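Local coordinates for PfhB2 (Pasteurella multocida, PDB 6U8T), which is probably a papain-like cysteine protease, the YopT-type domain of a large bacterial toxin, which would cleave target proteins in host cells, at residues 42-47 / 99-104; 38-43 / 76-81; 174-179 / 202-207; 108-113 / 143-148; 11-16 / 181-186. The protein carries 1 engineered substitution. All coordinates share one frame; numbering follows the deposited sequence.

Interaction 1: residues 42-47 / 99-104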
# COMPACT_ATOMS: atom_id res chain seq x y z
N CYS C 42 19.31 1.70 5.04
CA CYS C 42 19.39 3.15 5.28
C CYS C 42 20.15 3.42 6.59
O CYS C 42 21.02 4.32 6.60
CB CYS C 42 18.02 3.81 5.26
SG CYS C 42 17.35 3.94 3.58
N ALA C 43 19.88 2.65 7.65
CA ALA C 43 20.62 2.78 8.92
C ALA C 43 22.10 2.58 8.64
O ALA C 43 22.92 3.38 9.11
CB ALA C 43 20.12 1.79 9.95
N HIS C 44 22.46 1.52 7.90
CA HIS C 44 23.90 1.21 7.62
C HIS C 44 24.51 2.33 6.79
O HIS C 44 25.62 2.74 7.12
CB HIS C 44 24.06 -0.15 6.96
CG HIS C 44 23.99 -1.29 7.91
ND1 HIS C 44 22.79 -1.74 8.47
CD2 HIS C 44 24.97 -2.12 8.34
CE1 HIS C 44 23.05 -2.79 9.23
NE2 HIS C 44 24.39 -3.02 9.18
N TRP C 45 23.82 2.79 5.75
CA TRP C 45 24.26 3.90 4.89
C TRP C 45 24.52 5.16 5.75
O TRP C 45 25.53 5.80 5.58
CB TRP C 45 23.20 4.16 3.83
CG TRP C 45 23.62 5.15 2.78
CD1 TRP C 45 24.30 4.89 1.63
CD2 TRP C 45 23.35 6.56 2.78
NE1 TRP C 45 24.46 6.05 0.91
CE2 TRP C 45 23.89 7.08 1.58
CE3 TRP C 45 22.69 7.44 3.67
CZ2 TRP C 45 23.79 8.43 1.23
CZ3 TRP C 45 22.57 8.77 3.31
CH2 TRP C 45 23.13 9.26 2.13
N ILE C 46 23.61 5.47 6.68
CA ILE C 46 23.77 6.67 7.54
C ILE C 46 25.04 6.51 8.39
O ILE C 46 25.87 7.41 8.38
CB ILE C 46 22.50 6.95 8.36
CG1 ILE C 46 21.37 7.41 7.46
CG2 ILE C 46 22.77 7.97 9.43
CD1 ILE C 46 20.04 7.57 8.18
N ALA C 47 25.19 5.37 9.08
CA ALA C 47 26.38 5.05 9.91
C ALA C 47 27.65 5.14 9.08
O ALA C 47 28.65 5.61 9.59
CB ALA C 47 26.27 3.70 10.56
N ASP C 99 17.15 3.12 16.02
CA ASP C 99 17.75 4.28 16.71
C ASP C 99 18.84 3.82 17.67
O ASP C 99 19.88 4.49 17.71
CB ASP C 99 16.69 5.10 17.45
CG ASP C 99 17.25 6.38 18.01
OD1 ASP C 99 17.59 7.25 17.21
OD2 ASP C 99 17.37 6.48 19.25
N ASN C 100 18.60 2.74 18.43
CA ASN C 100 19.60 2.20 19.38
C ASN C 100 20.83 1.71 18.59
O ASN C 100 21.97 1.98 19.03
CB ASN C 100 19.05 1.06 20.24
CG ASN C 100 18.05 1.52 21.27
OD1 ASN C 100 17.05 0.84 21.47
ND2 ASN C 100 18.28 2.64 21.94
N TRP C 101 20.60 1.02 17.48
CA TRP C 101 21.68 0.52 16.59
C TRP C 101 22.51 1.70 16.09
O TRP C 101 23.76 1.62 16.15
CB TRP C 101 21.12 -0.31 15.44
CG TRP C 101 22.18 -0.95 14.60
CD1 TRP C 101 22.76 -2.17 14.83
CD2 TRP C 101 22.82 -0.40 13.44
NE1 TRP C 101 23.73 -2.41 13.89
CE2 TRP C 101 23.78 -1.35 13.02
CE3 TRP C 101 22.69 0.79 12.72
CZ2 TRP C 101 24.55 -1.18 11.88
CZ3 TRP C 101 23.48 0.98 11.61
CH2 TRP C 101 24.41 0.01 11.20
N LEU C 102 21.86 2.76 15.64
CA LEU C 102 22.54 3.96 15.07
C LEU C 102 23.42 4.60 16.15
O LEU C 102 24.55 4.98 15.82
CB LEU C 102 21.51 4.92 14.50
CG LEU C 102 20.98 4.53 13.11
CD1 LEU C 102 19.75 5.34 12.75
CD2 LEU C 102 22.06 4.69 12.04
N GLN C 103 22.96 4.66 17.40
CA GLN C 103 23.74 5.28 18.50
C GLN C 103 24.92 4.38 18.87
O GLN C 103 26.04 4.91 19.02
CB GLN C 103 22.82 5.63 19.66
CG GLN C 103 21.98 6.87 19.36
CD GLN C 103 21.04 7.24 20.49
OE1 GLN C 103 21.46 7.69 21.55
NE2 GLN C 103 19.76 7.08 20.27
N GLU C 104 24.70 3.06 18.91
CA GLU C 104 25.78 2.04 19.05
C GLU C 104 26.88 2.24 18.00
O GLU C 104 28.02 1.99 18.31
CB GLU C 104 25.17 0.65 18.99
CG GLU C 104 24.54 0.27 20.30
CD GLU C 104 23.96 -1.13 20.36
OE1 GLU C 104 23.76 -1.73 19.28
OE2 GLU C 104 23.72 -1.59 21.50
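Trp101 of helix 91-104 reaches across to Ala43, His44 and Ala47 of helix 20-51, where the two helices run nearly parallel with their axes 10.1 Å apart. Its CB points at the neighbouring helix, and with CG anti to the backbone N (chi1 -174°) the six-membered half of the indole becomes the leading part. CE3 lies 3.9 Å from Ala43 CB. The next atom, CZ3, has Ala43 O beside it at 3.5 Å, at the ring edge, and Ala47 CB obliquely placed at 4.0 Å. CH2 sits 3.4 Å above the plane of the His44 imidazole, over its centre, while CZ2 comes within 3.3 Å of His44 NE2. The planes of the His44 ring and the six-membered ring of Trp101 are inclined by 36°, so the pair is neither a true stack nor an edge-to-face meeting. The adjacent Leu102 sends CD2 to 3.3 Å from Ala43 O and also touches Ile46 CG2 with it. The imidazole is held from outside this pair: ND1 bonds to Ser40 O one helical turn earlier, and NE2 to Ser77 OG on helix 72-87. No hydrogen bond spans the two segments, so the association is apolar and aromatic. With both nitrogens of His44 engaged, its ring rotation is fixed, and the tryptophan packs against a flat surface that is itself held by hydrogen bonds.

Interaction 2: residues 38-43 / 76-81. Engineered in segment 38-43: Ser38 (natural residue Cys).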
# COMPACT_ATOMS: atom_id res chain seq x y z
N SER C 38 15.02 -2.17 3.74
CA SER C 38 15.17 -0.75 3.38
C SER C 38 15.60 0.05 4.62
O SER C 38 16.60 0.80 4.53
CB SER C 38 13.89 -0.22 2.76
OG SER C 38 13.78 -0.78 1.42
N GLU C 39 14.91 -0.18 5.73
CA GLU C 39 15.21 0.44 7.05
C GLU C 39 16.63 0.08 7.46
O GLU C 39 17.43 1.01 7.70
CB GLU C 39 14.20 -0.01 8.11
CG GLU C 39 14.49 0.54 9.49
CD GLU C 39 14.06 1.98 9.72
OE1 GLU C 39 13.57 2.61 8.75
OE2 GLU C 39 14.21 2.49 10.90
N SER C 40 16.97 -1.21 7.48
CA SER C 40 18.30 -1.68 7.93
C SER C 40 19.37 -1.10 7.00
O SER C 40 20.42 -0.65 7.53
CB SER C 40 18.35 -3.19 7.99
OG SER C 40 19.65 -3.64 8.34
N THR C 41 19.14 -1.07 5.68
CA THR C 41 20.14 -0.59 4.71
C THR C 41 20.38 0.91 4.90
O THR C 41 21.53 1.31 4.92
CB THR C 41 19.75 -0.83 3.25
OG1 THR C 41 19.46 -2.21 3.05
CG2 THR C 41 20.86 -0.36 2.31
N CYS C 42 19.31 1.70 5.04
CA CYS C 42 19.39 3.15 5.28
C CYS C 42 20.15 3.42 6.59
O CYS C 42 21.02 4.32 6.60
CB CYS C 42 18.02 3.81 5.26
SG CYS C 42 17.35 3.94 3.58
N ALA C 43 19.88 2.65 7.65
CA ALA C 43 20.62 2.78 8.92
C ALA C 43 22.10 2.58 8.64
O ALA C 43 22.92 3.38 9.11
CB ALA C 43 20.12 1.79 9.95
N ASP C 76 25.49 -9.06 5.37
CA ASP C 76 25.34 -9.91 6.57
C ASP C 76 24.85 -9.03 7.72
O ASP C 76 23.91 -9.43 8.41
CB ASP C 76 26.66 -10.62 6.93
CG ASP C 76 27.14 -11.62 5.88
OD1 ASP C 76 26.29 -12.13 5.09
OD2 ASP C 76 28.39 -11.84 5.83
N SER C 77 25.48 -7.88 7.91
CA SER C 77 25.14 -6.91 9.00
C SER C 77 23.74 -6.33 8.79
O SER C 77 23.01 -6.15 9.76
CB SER C 77 26.19 -5.86 9.08
OG SER C 77 25.93 -5.02 10.18
N ILE C 78 23.37 -6.04 7.54
CA ILE C 78 22.03 -5.52 7.18
C ILE C 78 20.97 -6.59 7.51
O ILE C 78 19.92 -6.23 8.08
CB ILE C 78 22.01 -5.08 5.70
CG1 ILE C 78 22.75 -3.74 5.55
CG2 ILE C 78 20.56 -5.01 5.18
CD1 ILE C 78 22.97 -3.30 4.11
N LYS C 79 21.24 -7.85 7.18
CA LYS C 79 20.32 -8.99 7.43
C LYS C 79 20.13 -9.17 8.95
O LYS C 79 18.98 -9.40 9.34
CB LYS C 79 20.86 -10.25 6.75
CG LYS C 79 20.41 -10.38 5.30
CD LYS C 79 21.04 -11.50 4.53
CE LYS C 79 20.05 -12.23 3.65
NZ LYS C 79 19.70 -11.39 2.48
N LYS C 80 21.20 -9.05 9.74
CA LYS C 80 21.15 -9.13 11.22
C LYS C 80 20.16 -8.07 11.77
O LYS C 80 19.25 -8.45 12.53
CB LYS C 80 22.51 -8.86 11.86
CG LYS C 80 23.18 -9.96 12.67
CD LYS C 80 24.67 -9.59 12.97
CE LYS C 80 25.72 -10.20 12.02
NZ LYS C 80 26.58 -9.23 11.27
N LEU C 81 20.38 -6.79 11.43
CA LEU C 81 19.53 -5.67 11.92
C LEU C 81 18.09 -5.87 11.43
O LEU C 81 17.15 -5.61 12.17
CB LEU C 81 20.10 -4.35 11.41
CG LEU C 81 19.36 -3.10 11.88
CD1 LEU C 81 19.16 -3.14 13.40
CD2 LEU C 81 20.10 -1.82 11.47
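The helical segments meeting at Ser40 and Ile78 pass 8.5 Å apart at 126°, and their CA atoms approach to 5.4 Å, a closeness permitted by the small serine on helix 20-51. Ser40 has OG anti to its own nitrogen (chi1 176°), which aims the hydroxyl straight at helix 72-87. There it donates to Ile78 O at 2.6 Å, lying in the carbonyl plane on a lone pair, with a C=O...O angle of 115°. The same OG is pressed against Leu81, 3.2 Å from its CB, so a polar atom is lodged among aliphatic carbons with the carbonyl as its partner. Ile78 packs on Thr41: its CG2 lies 3.7 Å from Thr41 OG1, and its CD1 rests 4.0 Å from Thr41 CG2, the two branched side chains crossing each other. The threonine hydroxyl is itself bonded to Val37 O, within its own helix. On the other flank Leu81 CD2 reaches Ala43 CB at 3.9 Å, and Leu81 also packs on the rings of Trp101 and His44. Ser38, engineered in place of a cysteine, points away from helix 72-87 and packs on His161 of the second subunit; this is consistent with a papain-like catalytic centre assembled from two chains. The one hydrogen bond between the two segments is short and buried, and His44 and Ser77 make a second link between the same helices. It satisfies the Ser40 hydroxyl among aliphatic carbons and ties the segments together where they come closest.

Interaction 3: residues 174-179 / 202-207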
# COMPACT_ATOMS: atom_id res chain seq x y z
N PHE C 174 -21.51 -14.33 0.03
CA PHE C 174 -20.34 -13.42 -0.05
C PHE C 174 -19.43 -13.91 -1.18
O PHE C 174 -19.16 -15.11 -1.23
CB PHE C 174 -19.63 -13.39 1.29
CG PHE C 174 -18.43 -12.47 1.32
CD1 PHE C 174 -18.59 -11.10 1.21
CD2 PHE C 174 -17.15 -12.97 1.45
CE1 PHE C 174 -17.50 -10.25 1.23
CE2 PHE C 174 -16.05 -12.13 1.43
CZ PHE C 174 -16.23 -10.78 1.35
N PHE C 175 -19.00 -13.03 -2.07
CA PHE C 175 -18.16 -13.41 -3.23
C PHE C 175 -16.92 -12.53 -3.26
O PHE C 175 -17.05 -11.28 -3.28
CB PHE C 175 -18.95 -13.33 -4.55
CG PHE C 175 -18.09 -13.58 -5.76
CD1 PHE C 175 -17.67 -14.86 -6.10
CD2 PHE C 175 -17.67 -12.51 -6.55
CE1 PHE C 175 -16.85 -15.06 -7.20
CE2 PHE C 175 -16.86 -12.74 -7.65
CZ PHE C 175 -16.46 -14.01 -7.98
N ASP C 176 -15.76 -13.17 -3.24
CA ASP C 176 -14.43 -12.52 -3.35
C ASP C 176 -13.70 -13.13 -4.54
O ASP C 176 -13.26 -14.28 -4.49
CB ASP C 176 -13.66 -12.69 -2.05
CG ASP C 176 -12.36 -11.90 -2.03
OD1 ASP C 176 -11.91 -11.50 -3.12
OD2 ASP C 176 -11.87 -11.66 -0.92
N PRO C 177 -13.55 -12.39 -5.66
CA PRO C 177 -12.92 -12.91 -6.86
C PRO C 177 -11.48 -13.42 -6.63
O PRO C 177 -10.96 -14.04 -7.54
CB PRO C 177 -12.86 -11.74 -7.84
CG PRO C 177 -13.63 -10.61 -7.22
CD PRO C 177 -14.01 -11.02 -5.81
N ASN C 178 -10.90 -13.12 -5.46
CA ASN C 178 -9.55 -13.56 -5.03
C ASN C 178 -9.62 -14.97 -4.39
O ASN C 178 -8.54 -15.54 -4.18
CB ASN C 178 -8.92 -12.62 -4.00
CG ASN C 178 -8.17 -11.46 -4.61
OD1 ASN C 178 -8.15 -11.32 -5.85
ND2 ASN C 178 -7.57 -10.63 -3.76
N PHE C 179 -10.81 -15.45 -4.03
CA PHE C 179 -10.98 -16.73 -3.29
C PHE C 179 -12.15 -17.55 -3.85
O PHE C 179 -11.94 -18.72 -4.20
CB PHE C 179 -11.15 -16.48 -1.79
CG PHE C 179 -9.96 -15.83 -1.15
CD1 PHE C 179 -8.81 -16.54 -0.87
CD2 PHE C 179 -10.00 -14.50 -0.80
CE1 PHE C 179 -7.72 -15.95 -0.26
CE2 PHE C 179 -8.90 -13.88 -0.20
CZ PHE C 179 -7.76 -14.61 0.06
N SER C 202 -7.26 -13.13 5.16
CA SER C 202 -7.38 -12.68 3.75
C SER C 202 -6.16 -11.85 3.34
O SER C 202 -5.91 -11.75 2.12
CB SER C 202 -8.64 -11.87 3.56
OG SER C 202 -8.59 -10.69 4.35
N GLY C 203 -5.53 -11.17 4.30
CA GLY C 203 -4.49 -10.14 4.07
C GLY C 203 -5.06 -8.73 3.96
O GLY C 203 -4.26 -7.80 3.78
N TYR C 204 -6.38 -8.54 4.04
CA TYR C 204 -7.03 -7.22 3.86
C TYR C 204 -6.92 -6.38 5.16
O TYR C 204 -7.11 -5.17 5.08
CB TYR C 204 -8.49 -7.37 3.41
CG TYR C 204 -8.74 -8.20 2.18
CD1 TYR C 204 -7.80 -8.34 1.17
CD2 TYR C 204 -9.95 -8.85 2.03
CE1 TYR C 204 -8.06 -9.13 0.04
CE2 TYR C 204 -10.23 -9.64 0.91
CZ TYR C 204 -9.28 -9.76 -0.09
OH TYR C 204 -9.53 -10.51 -1.19
N ALA C 205 -6.69 -7.01 6.31
CA ALA C 205 -6.73 -6.33 7.63
C ALA C 205 -5.56 -5.35 7.74
O ALA C 205 -5.80 -4.19 8.18
CB ALA C 205 -6.70 -7.32 8.76
N GLY C 206 -4.36 -5.79 7.35
CA GLY C 206 -3.12 -5.00 7.41
C GLY C 206 -2.39 -5.25 8.71
O GLY C 206 -2.96 -5.98 9.56
N LYS C 207 -1.18 -4.71 8.88
CA LYS C 207 -0.37 -4.84 10.12
C LYS C 207 -0.51 -3.58 10.96
O LYS C 207 -0.51 -3.70 12.20
CB LYS C 207 1.10 -5.10 9.77
CG LYS C 207 1.35 -6.48 9.18
CD LYS C 207 1.34 -6.56 7.66
CE LYS C 207 0.85 -7.91 7.15
NZ LYS C 207 1.52 -9.04 7.83
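Tyr204 OH is the polar hub here, donating to Asp176 OD2 at 2.6 Å and accepting a weak bond from Asn178 ND2 at 3.2 Å, where the N-H...O angle is only 130°. The carboxylate and the phenol reach toward each other from the two segments with planes 33° apart, and the hydroxyl takes the syn lone pair of OD2, which also lies at the edge of the tyrosine ring. The other carboxylate oxygen, OD1, is claimed twice. Asn178 N bonds to it at 3.0 Å from above the carboxylate plane, closing an Asx turn at the end of strand 171-176, and His161 NE2 is its second partner. Together with the engineered Ser38 of the second subunit, naturally a cysteine, which packs on His161, this is consistent with the Cys-His-Asp arrangement of papain-like proteases; Asp176 would then probably be the acidic member, oriented by Tyr204 and by its own turn. The backbone carbonyl of Asp176 is occupied as well, accepting from Phe179 N at 2.8 Å. On the other segment, Ser202 OG accepts from Tyr204 N at 3.1 Å in an ST turn and is bonded to Trp199 O, so the chain leaving helix 187-201 is tied back as it passes through Gly203, whose phi is positive. That turn also lays Ser202 CB over one face of the tyrosine ring. Phe179 runs antiparallel alongside the phenol, with CE2 3.6 Å from Tyr204 OH, while Ser202 O lies 4.0 Å from Phe179 CZ at the edge of the phenylalanine ring.

Interaction 4: residues 108-113 / 143-148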
# COMPACT_ATOMS: atom_id res chain seq x y z
N VAL C 108 24.67 10.30 16.05
CA VAL C 108 24.08 11.16 17.14
C VAL C 108 22.79 11.77 16.63
O VAL C 108 22.81 12.62 15.75
CB VAL C 108 25.07 12.25 17.64
CG1 VAL C 108 24.41 13.10 18.72
CG2 VAL C 108 26.37 11.66 18.14
N PRO C 109 21.63 11.36 17.16
CA PRO C 109 20.36 11.97 16.80
C PRO C 109 20.35 13.47 17.16
O PRO C 109 20.82 13.81 18.23
CB PRO C 109 19.30 11.21 17.67
CG PRO C 109 20.00 10.05 18.28
CD PRO C 109 21.48 10.34 18.20
N LYS C 110 19.80 14.31 16.31
CA LYS C 110 19.62 15.76 16.61
C LYS C 110 18.49 15.91 17.63
O LYS C 110 17.58 15.05 17.64
CB LYS C 110 19.30 16.57 15.35
CG LYS C 110 20.48 16.79 14.45
CD LYS C 110 20.30 17.86 13.39
CE LYS C 110 21.44 17.81 12.38
NZ LYS C 110 21.32 18.84 11.32
N GLU C 111 18.59 16.93 18.48
CA GLU C 111 17.59 17.30 19.51
C GLU C 111 17.12 18.73 19.21
O GLU C 111 17.94 19.54 18.72
CB GLU C 111 18.17 17.25 20.92
CG GLU C 111 19.10 16.08 21.16
CD GLU C 111 18.80 15.32 22.43
OE1 GLU C 111 19.07 15.88 23.55
OE2 GLU C 111 18.29 14.16 22.28
N LYS C 112 15.86 19.04 19.52
CA LYS C 112 15.39 20.42 19.77
C LYS C 112 15.41 20.62 21.28
O LYS C 112 14.93 19.73 21.96
CB LYS C 112 14.01 20.60 19.17
CG LYS C 112 13.97 20.42 17.66
CD LYS C 112 14.90 21.38 16.90
CE LYS C 112 14.33 21.77 15.55
NZ LYS C 112 15.37 22.27 14.62
N LYS C 113 16.14 21.63 21.74
CA LYS C 113 16.32 21.99 23.17
C LYS C 113 15.51 23.25 23.50
O LYS C 113 15.61 24.21 22.72
CB LYS C 113 17.80 22.24 23.44
CG LYS C 113 18.65 20.99 23.31
CD LYS C 113 20.12 21.24 23.61
CE LYS C 113 20.85 19.98 24.03
NZ LYS C 113 20.30 18.81 23.32
N GLY C 143 18.50 22.80 10.21
CA GLY C 143 18.29 23.55 11.47
C GLY C 143 19.37 24.58 11.72
O GLY C 143 19.57 25.44 10.84
N SER C 144 20.04 24.50 12.88
CA SER C 144 21.18 25.35 13.32
C SER C 144 22.29 25.32 12.27
O SER C 144 22.85 26.37 11.89
CB SER C 144 21.80 24.80 14.62
OG SER C 144 20.94 24.81 15.77
N ASP C 145 22.62 24.07 11.87
CA ASP C 145 23.87 23.69 11.16
C ASP C 145 23.70 23.78 9.66
O ASP C 145 22.59 24.11 9.20
CB ASP C 145 24.28 22.28 11.56
CG ASP C 145 24.44 22.17 13.07
OD1 ASP C 145 24.65 23.24 13.74
OD2 ASP C 145 24.35 21.03 13.57
N THR C 146 24.78 23.48 8.92
CA THR C 146 24.79 23.44 7.43
C THR C 146 24.73 21.99 6.95
O THR C 146 24.50 21.79 5.74
CB THR C 146 25.97 24.21 6.85
OG1 THR C 146 27.13 23.44 7.13
CG2 THR C 146 26.13 25.61 7.41
N ALA C 147 24.86 21.02 7.85
CA ALA C 147 24.94 19.58 7.53
C ALA C 147 23.95 18.77 8.39
O ALA C 147 23.67 19.15 9.55
CB ALA C 147 26.36 19.11 7.73
N GLY C 148 23.47 17.67 7.83
CA GLY C 148 22.69 16.64 8.56
C GLY C 148 22.34 15.44 7.70
O GLY C 148 22.20 15.57 6.48
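Lys110 stretches over to Ala147 from the approach to strand 111-114, one half of a two-stranded antiparallel sheet with strand 117-127, and meets the start of strand 147-155 and the loop before it. The backbones of the two segments stay well apart, the CA atoms of Lys110 and Gly148 being 8.7 Å from each other, so lysine side chains must span the gap. Lys110 does this as a nearly straight rod: after CG sets off beside the backbone N (chi1 -75°), every later torsion is close to fully extended. Its ammonium group then donates to Ala147 O at 3.0 Å, with a C=O...N angle of 134° and slightly tilted from the carbonyl plane. A second bond runs to Thr142 O, so two backbone carbonyls, the latter weakly, hold the amine of this buried lysine. Asp145 adds a carboxylate nearby, its OD2 4.4 Å from Lys110 NZ; that is too far for a salt bridge, but the charge would probably stabilise the ammonium. Lys112 starts the same way but bends at chi2 (-58°), and its NZ ends 4.5 Å from Gly143 CA at the exposed border of the contact, with a long, weak ion pair to Asp121. The strand that supplies the carbonyl is continued into the second subunit: Ala147 and Gly148 pair antiparallel with a strand of that chain, whose Tyr219 packs on Lys110. Next to the gripped carbonyl, Gly148 CA lies 3.8 Å from Lys110 NZ.

Interaction 5: residues 11-16 / 181-186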
# COMPACT_ATOMS: atom_id res chain seq x y z
N GLU C 11 -20.86 -22.58 3.99
CA GLU C 11 -20.47 -23.49 2.88
C GLU C 11 -19.67 -22.70 1.82
O GLU C 11 -20.06 -21.56 1.48
CB GLU C 11 -21.73 -24.10 2.29
CG GLU C 11 -21.46 -25.26 1.36
CD GLU C 11 -22.59 -25.55 0.37
OE1 GLU C 11 -22.69 -24.80 -0.65
OE2 GLU C 11 -23.35 -26.52 0.61
N VAL C 12 -18.58 -23.29 1.32
CA VAL C 12 -17.90 -22.82 0.09
C VAL C 12 -18.71 -23.34 -1.11
O VAL C 12 -18.90 -24.55 -1.19
CB VAL C 12 -16.43 -23.28 0.05
CG1 VAL C 12 -15.73 -22.84 -1.23
CG2 VAL C 12 -15.65 -22.78 1.25
N SER C 13 -19.23 -22.44 -1.95
CA SER C 13 -20.01 -22.77 -3.17
C SER C 13 -19.08 -22.84 -4.38
O SER C 13 -19.45 -23.46 -5.37
CB SER C 13 -21.10 -21.77 -3.44
OG SER C 13 -21.67 -21.25 -2.26
N PHE C 14 -17.96 -22.11 -4.34
CA PHE C 14 -16.98 -22.02 -5.45
C PHE C 14 -15.63 -21.64 -4.87
O PHE C 14 -15.55 -20.79 -3.98
CB PHE C 14 -17.42 -21.02 -6.52
CG PHE C 14 -16.47 -20.92 -7.68
CD1 PHE C 14 -16.45 -21.90 -8.66
CD2 PHE C 14 -15.58 -19.85 -7.80
CE1 PHE C 14 -15.58 -21.82 -9.74
CE2 PHE C 14 -14.71 -19.78 -8.88
CZ PHE C 14 -14.72 -20.75 -9.85
N LYS C 15 -14.58 -22.29 -5.36
CA LYS C 15 -13.19 -22.04 -4.94
C LYS C 15 -12.35 -21.87 -6.20
O LYS C 15 -12.40 -22.75 -7.07
CB LYS C 15 -12.74 -23.20 -4.06
CG LYS C 15 -12.35 -22.80 -2.64
CD LYS C 15 -11.96 -23.99 -1.80
CE LYS C 15 -10.96 -24.91 -2.48
NZ LYS C 15 -9.92 -25.40 -1.54
N TYR C 16 -11.67 -20.73 -6.35
CA TYR C 16 -10.79 -20.49 -7.53
C TYR C 16 -9.59 -21.43 -7.42
O TYR C 16 -8.93 -21.47 -6.37
CB TYR C 16 -10.30 -19.05 -7.62
CG TYR C 16 -11.25 -18.05 -8.23
CD1 TYR C 16 -12.19 -17.41 -7.45
CD2 TYR C 16 -11.14 -17.65 -9.55
CE1 TYR C 16 -13.04 -16.45 -7.98
CE2 TYR C 16 -11.96 -16.69 -10.10
CZ TYR C 16 -12.93 -16.08 -9.31
OH TYR C 16 -13.76 -15.11 -9.81
N GLU C 181 -16.81 -18.10 -3.71
CA GLU C 181 -18.17 -17.83 -3.21
C GLU C 181 -18.43 -18.66 -1.97
O GLU C 181 -18.13 -19.85 -1.94
CB GLU C 181 -19.16 -18.10 -4.34
CG GLU C 181 -20.57 -17.66 -4.00
CD GLU C 181 -21.58 -18.07 -5.05
OE1 GLU C 181 -21.47 -17.58 -6.17
OE2 GLU C 181 -22.42 -18.92 -4.74
N MSE C 182 -18.95 -17.99 -0.94
CA MSE C 182 -19.32 -18.61 0.32
C MSE C 182 -20.76 -18.23 0.68
O MSE C 182 -21.23 -17.13 0.37
CB MSE C 182 -18.34 -18.15 1.39
CG MSE C 182 -16.90 -18.47 1.10
SE MSE C 182 -15.91 -17.04 0.20
CE MSE C 182 -14.79 -16.14 1.47
N THR C 183 -21.46 -19.17 1.33
CA THR C 183 -22.85 -18.96 1.70
C THR C 183 -22.99 -19.22 3.20
O THR C 183 -22.42 -20.22 3.69
CB THR C 183 -23.80 -19.86 0.90
OG1 THR C 183 -23.48 -19.69 -0.49
CG2 THR C 183 -25.25 -19.51 1.13
N PHE C 184 -23.68 -18.33 3.92
CA PHE C 184 -23.98 -18.46 5.37
C PHE C 184 -25.49 -18.46 5.56
O PHE C 184 -26.19 -17.66 4.94
CB PHE C 184 -23.28 -17.36 6.16
CG PHE C 184 -21.78 -17.42 6.07
CD1 PHE C 184 -21.12 -16.80 5.02
CD2 PHE C 184 -21.03 -18.13 7.00
CE1 PHE C 184 -19.74 -16.88 4.91
CE2 PHE C 184 -19.65 -18.19 6.89
CZ PHE C 184 -19.01 -17.57 5.85
N PRO C 185 -26.03 -19.37 6.39
CA PRO C 185 -27.48 -19.44 6.59
C PRO C 185 -28.05 -18.42 7.59
O PRO C 185 -29.27 -18.40 7.72
CB PRO C 185 -27.64 -20.88 7.11
CG PRO C 185 -26.38 -21.12 7.91
CD PRO C 185 -25.29 -20.41 7.14
N SER C 186 -27.20 -17.64 8.26
CA SER C 186 -27.59 -16.55 9.20
C SER C 186 -26.61 -15.36 9.10
O SER C 186 -25.44 -15.59 8.73
CB SER C 186 -27.65 -17.06 10.62
OG SER C 186 -26.34 -17.23 11.15
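Glu181 O is gripped by two consecutive amides, Ser13 N at 2.8 Å and, more weakly, Phe14 N at 3.3 Å. Ser13 N approaches from above the carbonyl plane, at a C=O...N angle of 143°. Phe14 O returns the link by accepting from Glu181 N at 3.0 Å. Two residues facing one is the signature of a classic beta bulge, which here shifts the register by one in strand 11-15, an outer strand of the four-stranded antiparallel sheet whose next strand is 180-184. Before the bulge the pairing is regular: Glu11 N and Thr183 O are 2.8 Å apart, and so are Thr183 N and Glu11 O, both bonds nearly linear at the carbonyl. Between the Glu11-Thr183 pair and the bulge stands the non-hydrogen-bonded pair Val12 and Met182, the latter present as selenomethionine, with its CA 3.3 Å from Glu11 O; Val5 packs against both of their side chains. The face carrying Glu181 and Thr183 is more polar. Ser13, which the bulge places facing the partner strand, accepts at OG from Thr183 OG1 at 3.0 Å, and its CB lies 3.4 Å from Glu181 OE2. The other carboxylate oxygen, OE1, is bound by Tyr62 and Trp45 of the second subunit. Phe14 sits on this face too, its CB packed on Glu181 CB, while its ring leads away to stack on Tyr62 of that subunit.

Interactions 1 and 2 share Cys42 and Ala43, have centres 9 Å apart, and touch through His44 and Ser77; together they bind three helices into one core. Interaction 4 adjoins it, Pro109 packing on Asp99 and Gln103, with its centre 16 Å from that of interaction 1. Interactions 3 and 5 lie on the opposite side of the chain's centre, their centres 14 Å apart, joined by adjacent strands 171-176 and 180-184; the centres of interactions 1 and 5 are about 50 Å apart. The two halves meet between subunits: the helix face of interaction 2 bearing Ser38 meets the interaction 3 region of the second subunit, where His161 and Asp176 lie, consistent with composite active sites.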